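Local coordinates for protein alkaline serine protease (Pseudoalteromonas sp., PDB 1Y9Z) that probably cleaves peptide bonds as a cold-adapted, subtilisin-like serine protease with an alpha/beta catalytic domain and an inserted beta-barrel domain, at residues W6-V11 with A70-A75; Y33-S36 with L40-N43; G47-N50 with G54-Y57; G84-Q89 with A379-S384; V177-V180 with H186-F189. All blocks are in the same frame, centred on the assembly; numbering follows the deposited sequence.

Interaction 1: residues W6-V11 with A70-A75; sequences WGQTFV and AGTIAA
The carbonyl oxygen of Thr72 is gripped from two sources: Gln8 NE2 donates to it over 3.1 Å, and the backbone N of Val85 bonds to it as well. Gln8 NE2 approaches within the carbonyl plane, on a lone pair of the oxygen, with a C=O...N angle of 126°. The bond is not straight (144° at the hydrogen), and Thr72 O lies somewhat out of the plane of the Gln8 amide. A fold of the Gln8 chain at chi2 (-58°) carries the amide over to the facing helix, which CB itself does not point at. The same nitrogen rests 3.8 Å from the methyl CG2 of Thr72, the two side chains meeting at a slant. Around them, Gln8 also packs on Val85, while Thr72 touches Pro373 and His374 of helix 368-385. With an alanine at Gln8, the buried Thr72 O would probably be left without one of its donors, and a gap would open between helix 6-10 and helix 65-74. The oxygen belongs to the closing part of helix 65-74, where helical N-H donors run out, and donors from other parts of the chain take over. This helix starts at His65, in the phenylmethanesulfonic acid pocket, and leads into the calcium loop of Ile76, Asn78, Glu80 and Val82, an arrangement characteristic of the subtilisin fold.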
loop_
_atom_site.group_PDB
_atom_site.type_symbol
_atom_site.label_atom_id
_atom_site.label_comp_id
_atom_site.label_asym_id
_atom_site.label_seq_id
_atom_site.Cartn_x
_atom_site.Cartn_y
_atom_site.Cartn_z
ATOM N N TRP A 6 -0.780 0.870 9.528
ATOM C CA TRP A 6 -2.105 0.329 9.818
ATOM C C TRP A 6 -2.413 -0.992 9.126
ATOM O O TRP A 6 -3.036 -1.870 9.718
ATOM C CB TRP A 6 -3.205 1.349 9.482
ATOM C CG TRP A 6 -3.443 1.585 8.014
ATOM C CD1 TRP A 6 -2.847 2.525 7.221
ATOM C CD2 TRP A 6 -4.359 0.874 7.171
ATOM N NE1 TRP A 6 -3.338 2.447 5.937
ATOM C CE2 TRP A 6 -4.267 1.440 5.879
ATOM C CE3 TRP A 6 -5.249 -0.188 7.382
ATOM C CZ2 TRP A 6 -5.034 0.980 4.800
ATOM C CZ3 TRP A 6 -6.014 -0.647 6.307
ATOM C CH2 TRP A 6 -5.899 -0.060 5.034
ATOM N N GLY A 7 -1.970 -1.140 7.882
ATOM C CA GLY A 7 -2.233 -2.368 7.154
ATOM C C GLY A 7 -1.695 -3.603 7.850
ATOM O O GLY A 7 -2.329 -4.662 7.839
ATOM N N GLN A 8 -0.519 -3.477 8.458
ATOM C CA GLN A 8 0.097 -4.599 9.156
ATOM C C GLN A 8 -0.757 -5.068 10.326
ATOM O O GLN A 8 -0.864 -6.264 10.590
ATOM C CB GLN A 8 1.483 -4.209 9.676
ATOM C CG GLN A 8 2.507 -3.893 8.595
ATOM C CD GLN A 8 2.722 -5.041 7.632
ATOM O OE1 GLN A 8 2.737 -6.207 8.032
ATOM N NE2 GLN A 8 2.910 -4.717 6.356
ATOM N N THR A 9 -1.358 -4.115 11.028
ATOM C CA THR A 9 -2.198 -4.435 12.173
ATOM C C THR A 9 -3.553 -4.999 11.754
ATOM O O THR A 9 -4.057 -5.937 12.375
ATOM C CB THR A 9 -2.426 -3.192 13.055
ATOM O OG1 THR A 9 -1.160 -2.666 13.473
ATOM C CG2 THR A 9 -3.244 -3.556 14.288
ATOM N N PHE A 10 -4.134 -4.441 10.694
ATOM C CA PHE A 10 -5.443 -4.885 10.220
ATOM C C PHE A 10 -5.527 -6.327 9.729
ATOM O O PHE A 10 -6.529 -7.004 9.967
ATOM C CB PHE A 10 -5.961 -3.958 9.115
ATOM C CG PHE A 10 -6.591 -2.688 9.623
ATOM C CD1 PHE A 10 -7.680 -2.133 8.957
ATOM C CD2 PHE A 10 -6.091 -2.037 10.747
ATOM C CE1 PHE A 10 -8.262 -0.951 9.400
ATOM C CE2 PHE A 10 -6.666 -0.850 11.197
ATOM C CZ PHE A 10 -7.754 -0.306 10.523
ATOM N N VAL A 11 -4.490 -6.802 9.048
ATOM C CA VAL A 11 -4.498 -8.165 8.528
ATOM C C VAL A 11 -4.191 -9.194 9.609
ATOM O O VAL A 11 -4.296 -10.398 9.378
ATOM C CB VAL A 11 -3.490 -8.332 7.365
ATOM C CG1 VAL A 11 -3.826 -7.355 6.247
ATOM C CG2 VAL A 11 -2.066 -8.117 7.866
ATOM N N ALA A 70 8.103 -5.058 -1.430
ATOM C CA ALA A 70 8.950 -5.903 -0.590
ATOM C C ALA A 70 8.885 -5.479 0.874
ATOM O O ALA A 70 8.857 -6.324 1.771
ATOM C CB ALA A 70 10.392 -5.856 -1.085
ATOM N N GLY A 71 8.864 -4.169 1.116
ATOM C CA GLY A 71 8.790 -3.669 2.478
ATOM C C GLY A 71 7.508 -4.094 3.174
ATOM O O GLY A 71 7.500 -4.363 4.376
ATOM N N THR A 72 6.408 -4.154 2.429
ATOM C CA THR A 72 5.139 -4.564 3.020
ATOM C C THR A 72 5.209 -6.033 3.442
ATOM O O THR A 72 4.634 -6.431 4.459
ATOM C CB THR A 72 3.981 -4.356 2.024
ATOM O OG1 THR A 72 3.809 -2.955 1.791
ATOM C CG2 THR A 72 2.685 -4.936 2.575
ATOM N N ILE A 73 5.932 -6.827 2.662
ATOM C CA ILE A 73 6.096 -8.249 2.935
ATOM C C ILE A 73 7.108 -8.542 4.037
ATOM O O ILE A 73 6.870 -9.402 4.893
ATOM C CB ILE A 73 6.556 -9.004 1.661
ATOM C CG1 ILE A 73 5.437 -8.991 0.619
ATOM C CG2 ILE A 73 6.954 -10.436 2.006
ATOM C CD1 ILE A 73 5.873 -9.455 -0.757
ATOM N N ALA A 74 8.228 -7.824 4.036
ATOM C CA ALA A 74 9.267 -8.119 5.009
ATOM C C ALA A 74 10.183 -7.003 5.500
ATOM O O ALA A 74 11.362 -7.256 5.753
ATOM C CB ALA A 74 10.119 -9.271 4.478
ATOM N N ALA A 75 9.682 -5.780 5.632
ATOM C CA ALA A 75 10.539 -4.719 6.164
ATOM C C ALA A 75 10.998 -5.252 7.526
ATOM O O ALA A 75 10.191 -5.754 8.311
ATOM C CB ALA A 75 9.762 -3.422 6.328
#

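Interaction 2: residues Y33-S36 with L40-N43; sequences YDRS and LNAN
Tyr33 OH works in both directions, donating to Leu40 O at 2.6 Å and accepting from Asn43 ND2 at 3.0 Å. The second bond is nearly straight (164°), and the phenol oxygen lies in the plane of the Asn43 amide; in the first the donor stands slightly off the carbonyl plane. Leu40 packs obliquely against the same tyrosine: its CB is 3.5 Å from Tyr33 CZ, its CD2 lies 3.9 Å from Tyr33 CE1, and CD1 hangs over the outer part of one ring face. With CG anti to the backbone N (chi1 -179°), Tyr33 sends its hydroxyl across to this turn. Away from the ring, the backbones also meet: Asn41 CA makes a CA-H...O contact of 3.1 Å with Arg35 O. Further out, Leu40 to Asn43 forms a type I beta turn, which presents Leu40 O and the Asn43 amide to one hydroxyl. Asp34 OD2 closes an Asx turn by accepting from Ser36 N at 3.0 Å, and Ser36 OG reaches it from the same face of the carboxylate. Asp34 OD1 takes Val211 N, and Asn43 ND2 has a second acceptor in Ala74 O of the 70-75 segment. The buried phenol thus has both its donor and its acceptor capacity used, which fixes the rotation of the hydroxyl and ties the two arms of this loop through one polar atom.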
loop_
_atom_site.group_PDB
_atom_site.type_symbol
_atom_site.label_atom_id
_atom_site.label_comp_id
_atom_site.label_asym_id
_atom_site.label_seq_id
_atom_site.Cartn_x
_atom_site.Cartn_y
_atom_site.Cartn_z
ATOM N N TYR A 33 14.660 -4.816 -5.898
ATOM C CA TYR A 33 14.703 -4.718 -4.442
ATOM C C TYR A 33 15.933 -3.917 -4.010
ATOM O O TYR A 33 17.055 -4.326 -4.295
ATOM C CB TYR A 33 14.788 -6.159 -3.930
ATOM C CG TYR A 33 14.826 -6.388 -2.440
ATOM C CD1 TYR A 33 13.689 -6.823 -1.760
ATOM C CD2 TYR A 33 16.021 -6.287 -1.727
ATOM C CE1 TYR A 33 13.740 -7.163 -0.416
ATOM C CE2 TYR A 33 16.082 -6.624 -0.378
ATOM C CZ TYR A 33 14.941 -7.066 0.268
ATOM O OH TYR A 33 15.000 -7.450 1.587
ATOM N N ASP A 34 15.741 -2.786 -3.329
ATOM C CA ASP A 34 16.896 -1.995 -2.897
ATOM C C ASP A 34 17.547 -2.651 -1.685
ATOM O O ASP A 34 17.204 -2.361 -0.538
ATOM C CB ASP A 34 16.489 -0.559 -2.551
ATOM C CG ASP A 34 17.690 0.326 -2.262
ATOM O OD1 ASP A 34 17.507 1.538 -2.019
ATOM O OD2 ASP A 34 18.824 -0.198 -2.282
ATOM N N ARG A 35 18.506 -3.528 -1.952
ATOM C CA ARG A 35 19.188 -4.248 -0.891
ATOM C C ARG A 35 20.045 -3.356 0.002
ATOM O O ARG A 35 20.467 -3.777 1.077
ATOM C CB ARG A 35 20.039 -5.368 -1.495
ATOM C CG ARG A 35 20.543 -6.379 -0.482
ATOM C CD ARG A 35 21.217 -7.550 -1.174
ATOM N NE ARG A 35 22.339 -7.123 -2.004
ATOM C CZ ARG A 35 23.098 -7.950 -2.715
ATOM N NH1 ARG A 35 24.099 -7.473 -3.441
ATOM N NH2 ARG A 35 22.856 -9.255 -2.703
ATOM N N SER A 36 20.296 -2.123 -0.430
ATOM C CA SER A 36 21.111 -1.209 0.367
ATOM C C SER A 36 20.295 -0.563 1.486
ATOM O O SER A 36 20.852 0.069 2.387
ATOM C CB SER A 36 21.706 -0.110 -0.519
ATOM O OG SER A 36 20.736 0.874 -0.838
ATOM N N LEU A 40 15.796 -3.575 4.611
ATOM C CA LEU A 40 15.725 -4.684 3.657
ATOM C C LEU A 40 17.037 -5.432 3.437
ATOM O O LEU A 40 17.038 -6.566 2.963
ATOM C CB LEU A 40 15.241 -4.173 2.298
ATOM C CG LEU A 40 13.834 -3.586 2.218
ATOM C CD1 LEU A 40 13.619 -2.988 0.836
ATOM C CD2 LEU A 40 12.809 -4.676 2.502
ATOM N N ASN A 41 18.147 -4.793 3.780
ATOM C CA ASN A 41 19.467 -5.374 3.582
ATOM C C ASN A 41 19.687 -6.764 4.171
ATOM O O ASN A 41 20.177 -7.661 3.485
ATOM C CB ASN A 41 20.528 -4.427 4.149
ATOM C CG ASN A 41 21.938 -4.900 3.869
ATOM O OD1 ASN A 41 22.433 -4.784 2.748
ATOM N ND2 ASN A 41 22.592 -5.446 4.887
ATOM N N ALA A 42 19.316 -6.939 5.435
ATOM C CA ALA A 42 19.540 -8.202 6.134
ATOM C C ALA A 42 18.470 -9.285 6.045
ATOM O O ALA A 42 18.400 -10.162 6.909
ATOM C CB ALA A 42 19.863 -7.918 7.597
ATOM N N ASN A 43 17.633 -9.238 5.016
ATOM C CA ASN A 43 16.623 -10.275 4.851
ATOM C C ASN A 43 17.282 -11.469 4.164
ATOM O O ASN A 43 18.370 -11.345 3.601
ATOM C CB ASN A 43 15.462 -9.787 3.979
ATOM C CG ASN A 43 14.342 -9.169 4.787
ATOM O OD1 ASN A 43 14.000 -9.659 5.862
ATOM N ND2 ASN A 43 13.748 -8.101 4.266
#

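Interaction 3: residues G47-N50 with G54-Y57; sequences GTNN and GNWY
Gly47 and Trp56 make a CH-pi contact at the protein surface, joining the end of strand 44-47 to the loop that follows it on the way to helix 65-74 in the subtilisin-like alpha/beta domain. Gly47 CA sits 3.4 Å from the centroid of the five-membered ring of Trp56, almost straight above it. So close an approach depends on Gly47 having no CB, which would run into Trp56 CD2. The opposite face of the indole is covered by Tyr57 CD1, so the ring is held between a glycine and its own neighbour. With chi1 at 64°, Trp56 CG stands between backbone N and carbonyl carbon, turning the indole toward the backbone at Gly47. Asn49 completes the contact: its OD1 accepts from Trp56 N at 2.8 Å in a fairly straight bond (156°), and also lies 3.1 Å from Trp56 CD1, near the plane of the ring. A serine in place of Trp56 would probably leave Gly47 without its aromatic cover and take away the indole face on which Tyr57 CD1 rests. Arg35 also packs on Trp56, and the backbones of Trp56 and Tyr33 are hydrogen-bonded. Waters bridge further polar atoms of the two segments: one accepts from Trp56 NE1 in the ring plane, and another donates to both Asn50 O and Gly54 O. A third water accepts from Asn50 N at 2.9 Å and donates to Gly54 O at 2.7 Å.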
loop_
_atom_site.group_PDB
_atom_site.type_symbol
_atom_site.label_atom_id
_atom_site.label_comp_id
_atom_site.label_asym_id
_atom_site.label_seq_id
_atom_site.Cartn_x
_atom_site.Cartn_y
_atom_site.Cartn_z
ATOM N N GLY A 47 18.075 -13.524 -5.610
ATOM C CA GLY A 47 17.419 -13.138 -6.843
ATOM C C GLY A 47 18.108 -13.731 -8.050
ATOM O O GLY A 47 19.203 -14.284 -7.941
ATOM N N THR A 48 17.462 -13.620 -9.205
ATOM C CA THR A 48 18.015 -14.143 -10.445
ATOM C C THR A 48 18.038 -13.020 -11.472
ATOM O O THR A 48 16.994 -12.617 -11.974
ATOM C CB THR A 48 17.159 -15.300 -10.994
ATOM O OG1 THR A 48 17.074 -16.341 -10.013
ATOM C CG2 THR A 48 17.777 -15.860 -12.269
ATOM N N ASN A 49 19.228 -12.514 -11.778
ATOM C CA ASN A 49 19.359 -11.429 -12.742
ATOM C C ASN A 49 18.888 -11.791 -14.141
ATOM O O ASN A 49 18.938 -12.952 -14.555
ATOM C CB ASN A 49 20.815 -10.959 -12.853
ATOM C CG ASN A 49 21.258 -10.115 -11.676
ATOM O OD1 ASN A 49 20.442 -9.517 -10.977
ATOM N ND2 ASN A 49 22.568 -10.044 -11.467
ATOM N N ASN A 50 18.437 -10.773 -14.864
ATOM C CA ASN A 50 17.994 -10.923 -16.241
ATOM C C ASN A 50 18.744 -9.876 -17.061
ATOM O O ASN A 50 18.872 -8.723 -16.646
ATOM C CB ASN A 50 16.484 -10.714 -16.356
ATOM C CG ASN A 50 15.991 -10.836 -17.783
ATOM O OD1 ASN A 50 15.845 -9.840 -18.488
ATOM N ND2 ASN A 50 15.747 -12.066 -18.220
ATOM N N GLY A 54 19.374 -5.396 -15.545
ATOM C CA GLY A 54 20.496 -5.216 -14.638
ATOM C C GLY A 54 20.485 -6.109 -13.411
ATOM O O GLY A 54 20.201 -7.302 -13.502
ATOM N N ASN A 55 20.804 -5.530 -12.257
ATOM C CA ASN A 55 20.840 -6.286 -11.011
ATOM C C ASN A 55 19.517 -6.209 -10.262
ATOM O O ASN A 55 18.948 -5.129 -10.094
ATOM C CB ASN A 55 21.967 -5.777 -10.107
ATOM C CG ASN A 55 23.342 -6.026 -10.696
ATOM O OD1 ASN A 55 23.643 -7.132 -11.146
ATOM N ND2 ASN A 55 24.185 -5.001 -10.686
ATOM N N TRP A 56 19.037 -7.361 -9.804
ATOM C CA TRP A 56 17.776 -7.419 -9.078
ATOM C C TRP A 56 17.839 -6.615 -7.785
ATOM O O TRP A 56 16.820 -6.106 -7.316
ATOM C CB TRP A 56 17.403 -8.873 -8.756
ATOM C CG TRP A 56 18.363 -9.586 -7.840
ATOM C CD1 TRP A 56 19.405 -10.395 -8.206
ATOM C CD2 TRP A 56 18.364 -9.557 -6.406
ATOM N NE1 TRP A 56 20.050 -10.873 -7.090
ATOM C CE2 TRP A 56 19.433 -10.374 -5.972
ATOM C CE3 TRP A 56 17.565 -8.920 -5.446
ATOM C CZ2 TRP A 56 19.723 -10.571 -4.618
ATOM C CZ3 TRP A 56 17.855 -9.117 -4.097
ATOM C CH2 TRP A 56 18.926 -9.937 -3.698
ATOM N N TYR A 57 19.040 -6.500 -7.222
ATOM C CA TYR A 57 19.245 -5.776 -5.968
ATOM C C TYR A 57 19.504 -4.278 -6.127
ATOM O O TYR A 57 19.816 -3.587 -5.154
ATOM C CB TYR A 57 20.393 -6.414 -5.175
ATOM C CG TYR A 57 21.660 -6.656 -5.971
ATOM C CD1 TYR A 57 21.835 -7.829 -6.708
ATOM C CD2 TYR A 57 22.691 -5.716 -5.977
ATOM C CE1 TYR A 57 23.008 -8.062 -7.429
ATOM C CE2 TYR A 57 23.866 -5.940 -6.693
ATOM C CZ TYR A 57 24.016 -7.112 -7.414
ATOM O OH TYR A 57 25.181 -7.337 -8.114
HETATM O O HOH W 1 22.210 -12.738 -7.373
HETATM O O HOH W 2 17.758 -8.462 -13.312
HETATM O O HOH W 3 21.771 -8.507 -15.584
#

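Interaction 4: residues G84-Q89 with A379-S384; sequences GVMPNQ and ATLVWS
Apolar packing carries the whole contact of Val85 and Met86 with Thr380 and Leu381. Val85 CG1 meets Leu381 CD2 at 3.9 Å, methyl to methyl. Met86 takes the larger share: its CG lies 4.1 Å from Leu381 CB as the two side chains slide past each other in opposite directions. A bend at chi3 (-78°) then turns the methyl CE onto Thr380, 3.6 Å from CB, with the sulfur SD 3.8 Å from Thr380 CG2. Thr380 thus offers carbon to the methionine; its hydroxyl OG1 is bonded to Ser376 O within the helix.

Polar bonds run within the helix or from the loop to helix 65-74, not between the two segments. Ser384 OG donates to Leu381 O at 2.6 Å, adding a side-chain bond to the helix backbone, while the backbone of Met86 is bonded to Ile73. Met86 also touches Asp18 and Ala91.

The loop 84-89 therefore bridges helix 65-74, which it meets by backbone bonds, and helix 368-385, whose start carries Thr368 and Ser369 of the phenylmethanesulfonic acid pocket. Because the joint to the second helix consists of methyl, methylene and thioether groups, its hold comes from shape and burial, without directional bonds to align it.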
loop_
_atom_site.group_PDB
_atom_site.type_symbol
_atom_site.label_atom_id
_atom_site.label_comp_id
_atom_site.label_asym_id
_atom_site.label_seq_id
_atom_site.Cartn_x
_atom_site.Cartn_y
_atom_site.Cartn_z
ATOM N N GLY A 84 7.323 -5.295 8.123
ATOM C CA GLY A 84 6.485 -5.973 7.152
ATOM C C GLY A 84 5.747 -7.134 7.799
ATOM O O GLY A 84 5.861 -7.355 9.008
ATOM N N VAL A 85 4.998 -7.887 7.000
ATOM C CA VAL A 85 4.237 -9.017 7.520
ATOM C C VAL A 85 5.134 -10.020 8.246
ATOM O O VAL A 85 4.764 -10.538 9.301
ATOM C CB VAL A 85 3.466 -9.738 6.389
ATOM C CG1 VAL A 85 2.715 -10.934 6.954
ATOM C CG2 VAL A 85 2.491 -8.773 5.732
ATOM N N MET A 86 6.303 -10.292 7.671
ATOM C CA MET A 86 7.287 -11.214 8.251
ATOM C C MET A 86 8.558 -10.377 8.386
ATOM O O MET A 86 9.407 -10.362 7.495
ATOM C CB MET A 86 7.509 -12.399 7.311
ATOM C CG MET A 86 6.226 -13.182 7.031
ATOM S SD MET A 86 6.408 -14.504 5.822
ATOM C CE MET A 86 6.402 -13.551 4.296
ATOM N N PRO A 87 8.707 -9.681 9.523
ATOM C CA PRO A 87 9.844 -8.805 9.814
ATOM C C PRO A 87 11.054 -9.344 10.568
ATOM O O PRO A 87 12.005 -8.595 10.798
ATOM C CB PRO A 87 9.180 -7.698 10.605
ATOM C CG PRO A 87 8.298 -8.515 11.530
ATOM C CD PRO A 87 7.709 -9.596 10.608
ATOM N N ASN A 88 11.047 -10.616 10.945
ATOM C CA ASN A 88 12.157 -11.135 11.733
ATOM C C ASN A 88 13.287 -11.875 11.028
ATOM O O ASN A 88 13.980 -12.687 11.646
ATOM C CB ASN A 88 11.602 -11.983 12.877
ATOM C CG ASN A 88 10.597 -11.221 13.722
ATOM O OD1 ASN A 88 9.394 -11.470 13.656
ATOM N ND2 ASN A 88 11.089 -10.271 14.510
ATOM N N GLN A 89 13.482 -11.595 9.744
ATOM C CA GLN A 89 14.570 -12.205 8.984
ATOM C C GLN A 89 14.542 -13.736 8.958
ATOM O O GLN A 89 15.572 -14.395 9.129
ATOM C CB GLN A 89 15.904 -11.704 9.552
ATOM C CG GLN A 89 16.090 -10.198 9.402
ATOM C CD GLN A 89 17.173 -9.637 10.301
ATOM O OE1 GLN A 89 16.932 -9.329 11.469
ATOM N NE2 GLN A 89 18.376 -9.506 9.761
ATOM N N ALA A 379 -0.224 -14.884 3.346
ATOM C CA ALA A 379 -0.371 -16.244 2.838
ATOM C C ALA A 379 0.870 -17.057 3.187
ATOM O O ALA A 379 0.777 -18.201 3.634
ATOM C CB ALA A 379 -0.576 -16.223 1.324
ATOM N N THR A 380 2.034 -16.453 2.985
ATOM C CA THR A 380 3.300 -17.111 3.274
ATOM C C THR A 380 3.434 -17.376 4.774
ATOM O O THR A 380 3.834 -18.467 5.190
ATOM C CB THR A 380 4.485 -16.242 2.792
ATOM O OG1 THR A 380 4.325 -15.951 1.395
ATOM C CG2 THR A 380 5.803 -16.969 2.993
ATOM N N LEU A 381 3.091 -16.375 5.579
ATOM C CA LEU A 381 3.165 -16.491 7.034
ATOM C C LEU A 381 2.276 -17.621 7.550
ATOM O O LEU A 381 2.716 -18.469 8.327
ATOM C CB LEU A 381 2.752 -15.168 7.683
ATOM C CG LEU A 381 2.624 -15.138 9.211
ATOM C CD1 LEU A 381 3.945 -15.532 9.868
ATOM C CD2 LEU A 381 2.209 -13.738 9.642
ATOM N N VAL A 382 1.022 -17.628 7.113
ATOM C CA VAL A 382 0.078 -18.652 7.532
ATOM C C VAL A 382 0.527 -20.029 7.058
ATOM O O VAL A 382 0.469 -21.004 7.807
ATOM C CB VAL A 382 -1.333 -18.349 6.980
ATOM C CG1 VAL A 382 -2.266 -19.519 7.248
ATOM C CG2 VAL A 382 -1.876 -17.084 7.628
ATOM N N TRP A 383 0.988 -20.106 5.815
ATOM C CA TRP A 383 1.435 -21.370 5.247
ATOM C C TRP A 383 2.626 -21.951 6.012
ATOM O O TRP A 383 2.780 -23.170 6.087
ATOM C CB TRP A 383 1.818 -21.170 3.779
ATOM C CG TRP A 383 1.762 -22.409 2.932
ATOM C CD1 TRP A 383 1.554 -23.696 3.350
ATOM C CD2 TRP A 383 1.914 -22.469 1.510
ATOM N NE1 TRP A 383 1.565 -24.552 2.272
ATOM C CE2 TRP A 383 1.784 -23.824 1.131
ATOM C CE3 TRP A 383 2.147 -21.507 0.517
ATOM C CZ2 TRP A 383 1.879 -24.243 -0.202
ATOM C CZ3 TRP A 383 2.241 -21.924 -0.808
ATOM C CH2 TRP A 383 2.109 -23.281 -1.153
ATOM N N SER A 384 3.465 -21.089 6.580
ATOM C CA SER A 384 4.639 -21.564 7.313
ATOM C C SER A 384 4.265 -22.408 8.529
ATOM O O SER A 384 5.072 -23.213 8.998
ATOM C CB SER A 384 5.530 -20.392 7.745
ATOM O OG SER A 384 4.966 -19.656 8.815
#

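Interaction 5: residues V177-V180 with H186-F189; sequences VAAV and HAAF
Phe189 reaches Ala179 with the far side of its ring. At its CB the chain turns: chi1 of 61° sets CG between the backbone N and the carbonyl carbon and swings the ring back toward strand 174-180. From there CE2 comes to 3.9 Å from Ala179 CB, and at the tip CZ is 4.1 Å from the same methyl, an approach neither squarely over the face nor at the edge. Ala187 CB covers one face of the ring, 3.6 Å above its plane and offset toward the rim. The two alanine methyls meet as well, with Ala179 CB and Ala187 CB 4.0 Å apart, so two methyls and a phenyl ring close on one another. Holding them together is the backbone bond from Ala187 N to Ala179 O, 3.0 Å long and nearly straight (165°), with the donor well off the carbonyl plane. It belongs to a single beta bridge between Val180 and His186, beside which Val180 CG1 packs 4.2 Å from His186 CA. Ser190 secures the returning chain, its OG bonded to Ala179 N and its O to His186 NE2. The Phe189 side chain, about 7 Å from the bound phenylmethanesulfonic acid, also touches Asn159, which lines that pocket. Strand 174-180 itself runs parallel between strands 152-156 and 196-201 of the main sheet, with Val177 and Ala179 packed on helix 368-385 and segment 186-189 leading on toward strand 196-201.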
loop_
_atom_site.group_PDB
_atom_site.type_symbol
_atom_site.label_atom_id
_atom_site.label_comp_id
_atom_site.label_asym_id
_atom_site.label_seq_id
_atom_site.Cartn_x
_atom_site.Cartn_y
_atom_site.Cartn_z
ATOM N N VAL A 177 -6.446 -9.652 -6.038
ATOM C CA VAL A 177 -6.534 -8.840 -4.829
ATOM C C VAL A 177 -7.028 -7.411 -5.022
ATOM O O VAL A 177 -6.511 -6.673 -5.862
ATOM C CB VAL A 177 -5.154 -8.778 -4.136
ATOM C CG1 VAL A 177 -5.244 -7.953 -2.857
ATOM C CG2 VAL A 177 -4.664 -10.182 -3.835
ATOM N N ALA A 178 -8.021 -7.031 -4.220
ATOM C CA ALA A 178 -8.599 -5.690 -4.247
ATOM C C ALA A 178 -8.028 -4.853 -3.103
ATOM O O ALA A 178 -7.461 -5.389 -2.144
ATOM C CB ALA A 178 -10.114 -5.771 -4.119
ATOM N N ALA A 179 -8.194 -3.539 -3.205
ATOM C CA ALA A 179 -7.693 -2.614 -2.194
ATOM C C ALA A 179 -8.804 -1.929 -1.409
ATOM O O ALA A 179 -9.827 -1.541 -1.974
ATOM C CB ALA A 179 -6.818 -1.551 -2.859
ATOM N N VAL A 180 -8.592 -1.788 -0.102
ATOM C CA VAL A 180 -9.532 -1.090 0.773
ATOM C C VAL A 180 -8.698 -0.145 1.631
ATOM O O VAL A 180 -7.478 -0.313 1.733
ATOM C CB VAL A 180 -10.317 -2.050 1.704
ATOM C CG1 VAL A 180 -11.170 -2.997 0.878
ATOM C CG2 VAL A 180 -9.358 -2.822 2.596
ATOM N N HIS A 186 -14.015 0.218 0.211
ATOM C CA HIS A 186 -13.454 -0.140 -1.083
ATOM C C HIS A 186 -12.773 1.077 -1.707
ATOM O O HIS A 186 -13.344 2.164 -1.752
ATOM C CB HIS A 186 -14.577 -0.657 -1.993
ATOM C CG HIS A 186 -14.189 -0.791 -3.433
ATOM N ND1 HIS A 186 -14.664 0.054 -4.413
ATOM C CD2 HIS A 186 -13.381 -1.678 -4.061
ATOM C CE1 HIS A 186 -14.166 -0.306 -5.583
ATOM N NE2 HIS A 186 -13.384 -1.355 -5.397
ATOM N N ALA A 187 -11.541 0.891 -2.169
ATOM C CA ALA A 187 -10.792 1.971 -2.801
ATOM C C ALA A 187 -11.439 2.291 -4.144
ATOM O O ALA A 187 -11.639 1.401 -4.971
ATOM C CB ALA A 187 -9.343 1.554 -2.997
ATOM N N ALA A 188 -11.750 3.563 -4.365
ATOM C CA ALA A 188 -12.405 3.982 -5.598
ATOM C C ALA A 188 -11.707 3.521 -6.872
ATOM O O ALA A 188 -12.360 3.265 -7.885
ATOM C CB ALA A 188 -12.562 5.503 -5.613
ATOM N N PHE A 189 -10.384 3.411 -6.828
ATOM C CA PHE A 189 -9.617 2.999 -8.001
ATOM C C PHE A 189 -9.526 1.491 -8.211
ATOM O O PHE A 189 -9.159 1.036 -9.293
ATOM C CB PHE A 189 -8.188 3.548 -7.911
ATOM C CG PHE A 189 -7.425 3.059 -6.703
ATOM C CD1 PHE A 189 -7.198 3.902 -5.621
ATOM C CD2 PHE A 189 -6.967 1.745 -6.631
ATOM C CE1 PHE A 189 -6.530 3.442 -4.485
ATOM C CE2 PHE A 189 -6.301 1.276 -5.503
ATOM C CZ PHE A 189 -6.084 2.126 -4.429
#

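Interactions 1, 4 and 5 are buried, interaction 2 partly so, and interaction 3 lies at the surface, where waters enter its bonding. Interactions 1 and 4 meet at helix 65-74: residues 84-85 bond to Thr72 and Ala75, so one loop serves both, yet interaction 1 rests on a single amide bond and interaction 4 on apolar packing. Interaction 2 joins the same helix region through Asn43 and Ala74, and touches interaction 3 through Tyr33 with Trp56 and Arg35 with Tyr57. Interaction 5, on strand 174-180 near one edge of the main sheet, combines a backbone bridge with apolar groups; it touches interaction 1 through Trp6 and Val180 but stays about 19 Å from interaction 2 at the nearest atoms.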